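Local structure of aminodeoxyfutalosine deaminase (2IMR) at residues 113-118 with 330-335; 349-354 with 366-371. The protein catalyses the zinc-dependent deamination of aminodeoxyfutalosine to futalosine, a step of menaquinone biosynthesis, and deaminates adenosine and several related nucleosides less readily. One frame throughout, in Å; residues are numbered along the deposited sequence.

From the N terminus the chain first builds a small mixed sheet and then enters the TIM barrel of the amidohydrolase family, to which both contacts belong. Contact 1 closes a very long loop: residues 113-118, in the helical region after strand 100-101, meet 330-335, which follow barrel strand 322-324, with most of the barrel lying between them. Contact 2 closes a short loop later on, folding helix 365-374 back against strand 349-351. The loops follow in series and neither nest nor cross. The two centres lie about 17 Å apart, yet the contacts touch directly, H330 CB packing 3.8 Å from F370 CZ.

Contact 1. Residues 113-118 with 330-335; sequences PYFQWI and HHLECG
L332 lays both of its methyl groups over one face of the F115 ring, and this is the tightly packed half of the contact. CD1 of L332 makes a CH-pi contact, 4.2 Å from the F115 ring centroid and 27° off the normal, while CD2 sits above the centre of the same face. With CG anti to the carbonyl carbon (chi1 -77°), the L332 side chain swings from its backbone toward the ring. CD2 also packs against I118 CG1 at 4.2 Å, so L332 lies between the two hydrophobic side chains. The other branch of I118, CG2, rests 3.6 Å from H331 O. C334 SG approaches the Y114 ring obliquely, 5.4 Å from its centroid.

The backbones are joined through one water, which donates to Y114 O at 2.8 Å and to L332 O at 2.7 Å, linking the short, weakly bonded helix at 113-116 to the chain leaving helix 326-331. That helix ends in a Schellman motif, with E333 at positive phi as the C-prime residue.

The solvent side is carried by the exposed E333. Its extended side chain lays the carboxylate beside I118, whose CD1 is 3.7 Å from E333 OE1, a van der Waals contact. Cutting I118 back to an alanine would probably open a gap beside L332 CD2 and leave the E333 carboxylate without the methyl it lies against.

Y114 OH is hydrogen-bonded to E243, probably the proton donor, and the Y114 ring stacks on H244, so the contact lies beside the active site. I118 is the N-cap residue of helix 119-125, and V121 of that helix touches both F115 and L332, so the contact joins this helix to the end of helix 326-331.

Contact 2. Residues 349-354 with 366-371; sequences VALGTD and EEVTFA
E367 reaches from its helix across the chain end of strand 349-351. CB lies 4.3 Å from L351 CD2, at the apolar start of the contact. CG then packs on two groups, G352 O at 3.6 Å and T353 CG2 at 3.7 Å. The chain bends here (chi2 -63°), which turns the carboxylate along the backbone of 352-353 and brings CD close to G352 O as well. At the tip, OE2 comes to 3.5 Å from T353 CA. OE2 also forms a salt bridge with R327 and accepts a bond of 2.7 Å from a water that donates to T353 O as well. OE1 is hydrogen-bonded outside the two segments. The buried carboxylate is thus probably stabilised as an anion, with its charge met by the arginine and its position tied through the water to the loop that follows strand 349-351.

T353 meets E367 at about a right angle, offering its methyl while its hydroxyl turns to the backbone. OG1 donates to D354 O at 2.8 Å, in the carbonyl plane and on a lone pair, and is also hydrogen-bonded to N97. Both bonds probably help to fix the backbone at T353 and D354, a zinc-binding residue of this enzyme, whose OD2 is bonded to S328. One residue on from E367, V368 CG2 meets L351 CD1 of the strand at 3.9 Å, the two side chains again crossing nearly at right angles.

Strand 349-351 lies at one edge of a parallel sheet, beside strand 322-324, and bonds on its other flank to A98, as expected where a TIM barrel closes. Helix 365-374, reached after the short helix 356-359, packs against the strand, with L351 and V368 both touching A387 of helix 380-395.

Contact 1. Residues 113-118 with 330-335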
ATOM      1  N   PRO A 113     -19.296   4.634  -5.330  1.00 22.83           N
ATOM      2  CA  PRO A 113     -20.181   3.976  -6.294  1.00 24.75           C
ATOM      3  C   PRO A 113     -19.616   2.754  -7.014  1.00 24.99           C
ATOM      4  O   PRO A 113     -20.299   1.735  -7.128  1.00 23.20           O
ATOM      5  CB  PRO A 113     -20.527   5.104  -7.263  1.00 26.83           C
ATOM      6  CG  PRO A 113     -20.558   6.293  -6.365  1.00 25.71           C
ATOM      7  CD  PRO A 113     -19.308   6.093  -5.538  1.00 25.57           C
ATOM      8  N   TYR A 114     -18.376   2.846  -7.491  1.00 23.97           N
ATOM      9  CA  TYR A 114     -17.784   1.732  -8.220  1.00 23.44           C
ATOM     10  C   TYR A 114     -17.571   0.467  -7.397  1.00 23.93           C
ATOM     11  O   TYR A 114     -17.391  -0.615  -7.960  1.00 24.45           O
ATOM     12  CB  TYR A 114     -16.483   2.166  -8.911  1.00 23.21           C
ATOM     13  CG  TYR A 114     -15.447   2.784  -8.012  1.00 23.57           C
ATOM     14  CD1 TYR A 114     -14.454   2.003  -7.422  1.00 24.16           C
ATOM     15  CD2 TYR A 114     -15.442   4.161  -7.765  1.00 22.62           C
ATOM     16  CE1 TYR A 114     -13.481   2.568  -6.618  1.00 23.16           C
ATOM     17  CE2 TYR A 114     -14.470   4.739  -6.955  1.00 23.78           C
ATOM     18  CZ  TYR A 114     -13.491   3.934  -6.385  1.00 24.23           C
ATOM     19  OH  TYR A 114     -12.519   4.492  -5.587  1.00 26.90           O
ATOM     20  N   PHE A 115     -17.592   0.585  -6.073  1.00 23.34           N
ATOM     21  CA  PHE A 115     -17.454  -0.599  -5.237  1.00 26.11           C
ATOM     22  C   PHE A 115     -18.773  -1.361  -5.341  1.00 27.35           C
ATOM     23  O   PHE A 115     -18.799  -2.590  -5.350  1.00 27.32           O
ATOM     24  CB  PHE A 115     -17.204  -0.228  -3.772  1.00 25.14           C
ATOM     25  CG  PHE A 115     -15.752  -0.216  -3.386  1.00 25.14           C
ATOM     26  CD1 PHE A 115     -14.874   0.705  -3.948  1.00 24.40           C
ATOM     27  CD2 PHE A 115     -15.265  -1.123  -2.453  1.00 26.03           C
ATOM     28  CE1 PHE A 115     -13.532   0.724  -3.584  1.00 24.71           C
ATOM     29  CE2 PHE A 115     -13.919  -1.114  -2.083  1.00 26.77           C
ATOM     30  CZ  PHE A 115     -13.052  -0.185  -2.650  1.00 25.84           C
ATOM     31  N   GLN A 116     -19.865  -0.609  -5.421  1.00 28.32           N
ATOM     32  CA  GLN A 116     -21.200  -1.182  -5.519  1.00 29.72           C
ATOM     33  C   GLN A 116     -21.416  -1.888  -6.854  1.00 28.62           C
ATOM     34  O   GLN A 116     -22.168  -2.862  -6.939  1.00 28.43           O
ATOM     35  CB  GLN A 116     -22.251  -0.079  -5.354  1.00 32.31           C
ATOM     36  CG  GLN A 116     -22.135   0.713  -4.058  1.00 35.17           C
ATOM     37  CD  GLN A 116     -22.243  -0.168  -2.830  1.00 38.40           C
ATOM     38  OE1 GLN A 116     -23.180  -0.960  -2.702  1.00 40.71           O
ATOM     39  NE2 GLN A 116     -21.284  -0.034  -1.915  1.00 38.55           N
ATOM     40  N   TRP A 117     -20.756  -1.399  -7.899  1.00 27.87           N
ATOM     41  CA  TRP A 117     -20.905  -1.990  -9.221  1.00 25.64           C
ATOM     42  C   TRP A 117     -20.343  -3.406  -9.294  1.00 24.71           C
ATOM     43  O   TRP A 117     -20.628  -4.143 -10.237  1.00 23.11           O
ATOM     44  CB  TRP A 117     -20.248  -1.099 -10.282  1.00 26.81           C
ATOM     45  CG  TRP A 117     -20.795   0.304 -10.293  1.00 28.96           C
ATOM     46  CD1 TRP A 117     -22.016   0.709  -9.832  1.00 29.65           C
ATOM     47  CD2 TRP A 117     -20.142   1.483 -10.785  1.00 28.20           C
ATOM     48  NE1 TRP A 117     -22.161   2.064 -10.000  1.00 29.95           N
ATOM     49  CE2 TRP A 117     -21.028   2.566 -10.583  1.00 29.10           C
ATOM     50  CE3 TRP A 117     -18.894   1.731 -11.375  1.00 27.62           C
ATOM     51  CZ2 TRP A 117     -20.704   3.879 -10.949  1.00 28.10           C
ATOM     52  CZ3 TRP A 117     -18.573   3.042 -11.738  1.00 27.39           C
ATOM     53  CH2 TRP A 117     -19.476   4.096 -11.522  1.00 28.85           C
ATOM     54  N   ILE A 118     -19.544  -3.784  -8.300  1.00 21.62           N
ATOM     55  CA  ILE A 118     -18.971  -5.128  -8.250  1.00 22.28           C
ATOM     56  C   ILE A 118     -19.506  -5.787  -6.978  1.00 24.04           C
ATOM     57  O   ILE A 118     -18.865  -5.754  -5.922  1.00 23.41           O
ATOM     58  CB  ILE A 118     -17.428  -5.088  -8.204  1.00 22.22           C
ATOM     59  CG1 ILE A 118     -16.894  -4.175  -9.315  1.00 22.36           C
ATOM     60  CG2 ILE A 118     -16.866  -6.497  -8.375  1.00 22.22           C
ATOM     61  CD1 ILE A 118     -17.165  -4.668 -10.732  1.00 23.94           C
ATOM     62  N   HIS A 330      -7.766  -4.892 -10.571  1.00 14.76           N
ATOM     63  CA  HIS A 330      -8.366  -5.746 -11.578  1.00 15.83           C
ATOM     64  C   HIS A 330      -9.812  -6.099 -11.228  1.00 17.03           C
ATOM     65  O   HIS A 330     -10.714  -5.941 -12.052  1.00 16.95           O
ATOM     66  CB  HIS A 330      -7.543  -7.026 -11.748  1.00 17.48           C
ATOM     67  CG  HIS A 330      -8.206  -8.050 -12.613  1.00 18.73           C
ATOM     68  ND1 HIS A 330      -8.481  -7.830 -13.945  1.00 19.15           N
ATOM     69  CD2 HIS A 330      -8.711  -9.272 -12.319  1.00 19.53           C
ATOM     70  CE1 HIS A 330      -9.131  -8.872 -14.435  1.00 18.28           C
ATOM     71  NE2 HIS A 330      -9.283  -9.761 -13.468  1.00 16.97           N
ATOM     72  N   HIS A 331     -10.036  -6.568 -10.004  1.00 17.29           N
ATOM     73  CA  HIS A 331     -11.386  -6.943  -9.592  1.00 17.95           C
ATOM     74  C   HIS A 331     -12.365  -5.776  -9.534  1.00 17.63           C
ATOM     75  O   HIS A 331     -13.567  -5.962  -9.720  1.00 18.40           O
ATOM     76  CB  HIS A 331     -11.348  -7.668  -8.247  1.00 18.26           C
ATOM     77  CG  HIS A 331     -10.657  -8.993  -8.306  1.00 21.24           C
ATOM     78  ND1 HIS A 331     -11.044  -9.989  -9.178  1.00 23.79           N
ATOM     79  CD2 HIS A 331      -9.589  -9.475  -7.631  1.00 20.46           C
ATOM     80  CE1 HIS A 331     -10.241 -11.029  -9.037  1.00 22.33           C
ATOM     81  NE2 HIS A 331      -9.350 -10.743  -8.105  1.00 23.64           N
ATOM     82  N   LEU A 332     -11.859  -4.573  -9.291  1.00 16.30           N
ATOM     83  CA  LEU A 332     -12.727  -3.403  -9.230  1.00 17.52           C
ATOM     84  C   LEU A 332     -12.825  -2.701 -10.580  1.00 17.55           C
ATOM     85  O   LEU A 332     -13.428  -1.631 -10.691  1.00 18.46           O
ATOM     86  CB  LEU A 332     -12.233  -2.433  -8.144  1.00 17.12           C
ATOM     87  CG  LEU A 332     -12.588  -2.898  -6.723  1.00 18.72           C
ATOM     88  CD1 LEU A 332     -11.810  -2.107  -5.679  1.00 17.95           C
ATOM     89  CD2 LEU A 332     -14.090  -2.738  -6.510  1.00 22.66           C
ATOM     90  N   GLU A 333     -12.235  -3.318 -11.603  1.00 17.40           N
ATOM     91  CA  GLU A 333     -12.248  -2.790 -12.967  1.00 19.30           C
ATOM     92  C   GLU A 333     -11.823  -1.328 -13.007  1.00 19.16           C
ATOM     93  O   GLU A 333     -12.462  -0.497 -13.659  1.00 20.34           O
ATOM     94  CB  GLU A 333     -13.649  -2.955 -13.573  1.00 21.50           C
ATOM     95  CG  GLU A 333     -14.241  -4.341 -13.313  1.00 25.92           C
ATOM     96  CD  GLU A 333     -15.546  -4.596 -14.046  1.00 28.72           C
ATOM     97  OE1 GLU A 333     -16.360  -3.661 -14.187  1.00 30.89           O
ATOM     98  OE2 GLU A 333     -15.762  -5.749 -14.471  1.00 32.72           O
ATOM     99  N   CYS A 334     -10.726  -1.025 -12.324  1.00 18.33           N
ATOM    100  CA  CYS A 334     -10.210   0.340 -12.257  1.00 17.37           C
ATOM    101  C   CYS A 334      -9.226   0.695 -13.347  1.00 17.70           C
ATOM    102  O   CYS A 334      -8.867   1.859 -13.508  1.00 17.24           O
ATOM    103  CB  CYS A 334      -9.495   0.566 -10.933  1.00 18.44           C
ATOM    104  SG  CYS A 334     -10.536   0.415  -9.500  1.00 20.72           S
ATOM    105  N   GLY A 335      -8.779  -0.306 -14.090  1.00 17.39           N
ATOM    106  CA  GLY A 335      -7.776  -0.051 -15.102  1.00 17.09           C
ATOM    107  C   GLY A 335      -6.476  -0.578 -14.522  1.00 17.87           C
ATOM    108  O   GLY A 335      -6.485  -1.205 -13.456  1.00 16.82           O
TER
HETATM  109  O   HOH W   1     -16.078  -0.945 -10.457  1.00 19.30           O

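Contact 2. Residues 349-354 with 366-371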
ATOM      1  N   VAL A 349       7.879   2.894  -5.735  1.00 21.24           N
ATOM      2  CA  VAL A 349       6.651   2.110  -5.773  1.00 19.61           C
ATOM      3  C   VAL A 349       6.674   0.974  -4.755  1.00 19.69           C
ATOM      4  O   VAL A 349       7.683   0.286  -4.598  1.00 18.42           O
ATOM      5  CB  VAL A 349       6.431   1.509  -7.182  1.00 19.66           C
ATOM      6  CG1 VAL A 349       5.131   0.711  -7.222  1.00 19.30           C
ATOM      7  CG2 VAL A 349       6.394   2.623  -8.218  1.00 22.61           C
ATOM      8  N   ALA A 350       5.557   0.800  -4.056  1.00 17.31           N
ATOM      9  CA  ALA A 350       5.415  -0.257  -3.062  1.00 16.72           C
ATOM     10  C   ALA A 350       4.188  -1.082  -3.442  1.00 16.16           C
ATOM     11  O   ALA A 350       3.346  -0.635  -4.224  1.00 16.00           O
ATOM     12  CB  ALA A 350       5.231   0.348  -1.674  1.00 14.03           C
ATOM     13  N   LEU A 351       4.088  -2.283  -2.887  1.00 15.61           N
ATOM     14  CA  LEU A 351       2.965  -3.161  -3.173  1.00 15.54           C
ATOM     15  C   LEU A 351       2.045  -3.396  -1.981  1.00 14.93           C
ATOM     16  O   LEU A 351       2.491  -3.490  -0.838  1.00 17.36           O
ATOM     17  CB  LEU A 351       3.479  -4.512  -3.674  1.00 17.30           C
ATOM     18  CG  LEU A 351       3.941  -4.578  -5.127  1.00 17.37           C
ATOM     19  CD1 LEU A 351       4.815  -5.809  -5.334  1.00 19.00           C
ATOM     20  CD2 LEU A 351       2.727  -4.622  -6.037  1.00 17.73           C
ATOM     21  N   GLY A 352       0.754  -3.496  -2.275  1.00 14.35           N
ATOM     22  CA  GLY A 352      -0.245  -3.756  -1.253  1.00 14.00           C
ATOM     23  C   GLY A 352      -1.266  -4.706  -1.859  1.00 12.07           C
ATOM     24  O   GLY A 352      -1.279  -4.900  -3.071  1.00 11.78           O
ATOM     25  N   THR A 353      -2.116  -5.305  -1.029  1.00 13.62           N
ATOM     26  CA  THR A 353      -3.138  -6.221  -1.518  1.00 14.24           C
ATOM     27  C   THR A 353      -4.502  -5.557  -1.400  1.00 15.73           C
ATOM     28  O   THR A 353      -5.480  -6.020  -1.986  1.00 15.45           O
ATOM     29  CB  THR A 353      -3.203  -7.509  -0.663  1.00 14.63           C
ATOM     30  OG1 THR A 353      -3.535  -7.155   0.687  1.00 14.51           O
ATOM     31  CG2 THR A 353      -1.867  -8.244  -0.674  1.00 14.51           C
ATOM     32  N   ASP A 354      -4.550  -4.463  -0.642  1.00 15.17           N
ATOM     33  CA  ASP A 354      -5.799  -3.758  -0.366  1.00 15.89           C
ATOM     34  C   ASP A 354      -6.539  -4.742   0.553  1.00 14.80           C
ATOM     35  O   ASP A 354      -5.985  -5.781   0.902  1.00 17.02           O
ATOM     36  CB  ASP A 354      -6.592  -3.519  -1.653  1.00 17.88           C
ATOM     37  CG  ASP A 354      -7.448  -2.276  -1.584  1.00 17.92           C
ATOM     38  OD1 ASP A 354      -7.620  -1.730  -0.478  1.00 21.47           O
ATOM     39  OD2 ASP A 354      -7.959  -1.848  -2.637  1.00 19.77           O
ATOM     40  N   GLU A 366       1.594 -12.898  -3.793  1.00 16.43           N
ATOM     41  CA  GLU A 366       0.650 -13.132  -4.870  1.00 17.09           C
ATOM     42  C   GLU A 366       0.480 -11.910  -5.771  1.00 17.94           C
ATOM     43  O   GLU A 366       0.135 -12.044  -6.946  1.00 18.01           O
ATOM     44  CB  GLU A 366      -0.682 -13.596  -4.273  1.00 19.27           C
ATOM     45  CG  GLU A 366      -0.594 -15.051  -3.781  1.00 21.42           C
ATOM     46  CD  GLU A 366      -1.701 -15.460  -2.827  1.00 23.85           C
ATOM     47  OE1 GLU A 366      -2.747 -14.788  -2.775  1.00 22.56           O
ATOM     48  OE2 GLU A 366      -1.522 -16.479  -2.128  1.00 26.60           O
ATOM     49  N   GLU A 367       0.739 -10.726  -5.229  1.00 15.98           N
ATOM     50  CA  GLU A 367       0.634  -9.504  -6.020  1.00 16.27           C
ATOM     51  C   GLU A 367       1.842  -9.422  -6.940  1.00 16.62           C
ATOM     52  O   GLU A 367       1.762  -8.881  -8.038  1.00 15.54           O
ATOM     53  CB  GLU A 367       0.593  -8.269  -5.115  1.00 16.97           C
ATOM     54  CG  GLU A 367      -0.621  -8.205  -4.191  1.00 16.12           C
ATOM     55  CD  GLU A 367      -1.948  -8.115  -4.934  1.00 18.65           C
ATOM     56  OE1 GLU A 367      -1.947  -7.805  -6.144  1.00 16.30           O
ATOM     57  OE2 GLU A 367      -3.001  -8.341  -4.290  1.00 17.40           O
ATOM     58  N   VAL A 368       2.970  -9.958  -6.479  1.00 16.79           N
ATOM     59  CA  VAL A 368       4.188  -9.958  -7.281  1.00 17.36           C
ATOM     60  C   VAL A 368       3.939 -10.817  -8.515  1.00 17.57           C
ATOM     61  O   VAL A 368       4.266 -10.431  -9.635  1.00 17.89           O
ATOM     62  CB  VAL A 368       5.387 -10.524  -6.475  1.00 17.62           C
ATOM     63  CG1 VAL A 368       6.580 -10.780  -7.399  1.00 18.84           C
ATOM     64  CG2 VAL A 368       5.780  -9.537  -5.381  1.00 17.63           C
ATOM     65  N   THR A 369       3.344 -11.985  -8.302  1.00 17.12           N
ATOM     66  CA  THR A 369       3.038 -12.886  -9.400  1.00 18.29           C
ATOM     67  C   THR A 369       2.095 -12.208 -10.382  1.00 18.72           C
ATOM     68  O   THR A 369       2.306 -12.255 -11.591  1.00 19.87           O
ATOM     69  CB  THR A 369       2.394 -14.179  -8.876  1.00 18.72           C
ATOM     70  OG1 THR A 369       3.355 -14.894  -8.093  1.00 20.11           O
ATOM     71  CG2 THR A 369       1.911 -15.059 -10.024  1.00 19.15           C
ATOM     72  N   PHE A 370       1.058 -11.567  -9.852  1.00 16.91           N
ATOM     73  CA  PHE A 370       0.077 -10.876 -10.684  1.00 18.11           C
ATOM     74  C   PHE A 370       0.726  -9.730 -11.460  1.00 16.55           C
ATOM     75  O   PHE A 370       0.434  -9.522 -12.636  1.00 17.29           O
ATOM     76  CB  PHE A 370      -1.052 -10.310  -9.814  1.00 17.37           C
ATOM     77  CG  PHE A 370      -2.293  -9.963 -10.585  1.00 18.57           C
ATOM     78  CD1 PHE A 370      -3.177 -10.959 -10.991  1.00 20.96           C
ATOM     79  CD2 PHE A 370      -2.569  -8.644 -10.926  1.00 17.94           C
ATOM     80  CE1 PHE A 370      -4.319 -10.646 -11.726  1.00 18.85           C
ATOM     81  CE2 PHE A 370      -3.705  -8.322 -11.660  1.00 16.34           C
ATOM     82  CZ  PHE A 370      -4.584  -9.325 -12.063  1.00 17.93           C
ATOM     83  N   ALA A 371       1.600  -8.983 -10.787  1.00 16.27           N
ATOM     84  CA  ALA A 371       2.277  -7.853 -11.408  1.00 16.21           C
ATOM     85  C   ALA A 371       3.201  -8.308 -12.539  1.00 17.47           C
ATOM     86  O   ALA A 371       3.371  -7.603 -13.534  1.00 17.03           O
ATOM     87  CB  ALA A 371       3.069  -7.081 -10.356  1.00 18.07           C
TER
HETATM   88  O   HOH W   2      -4.625  -6.194  -4.516  1.00 14.70           O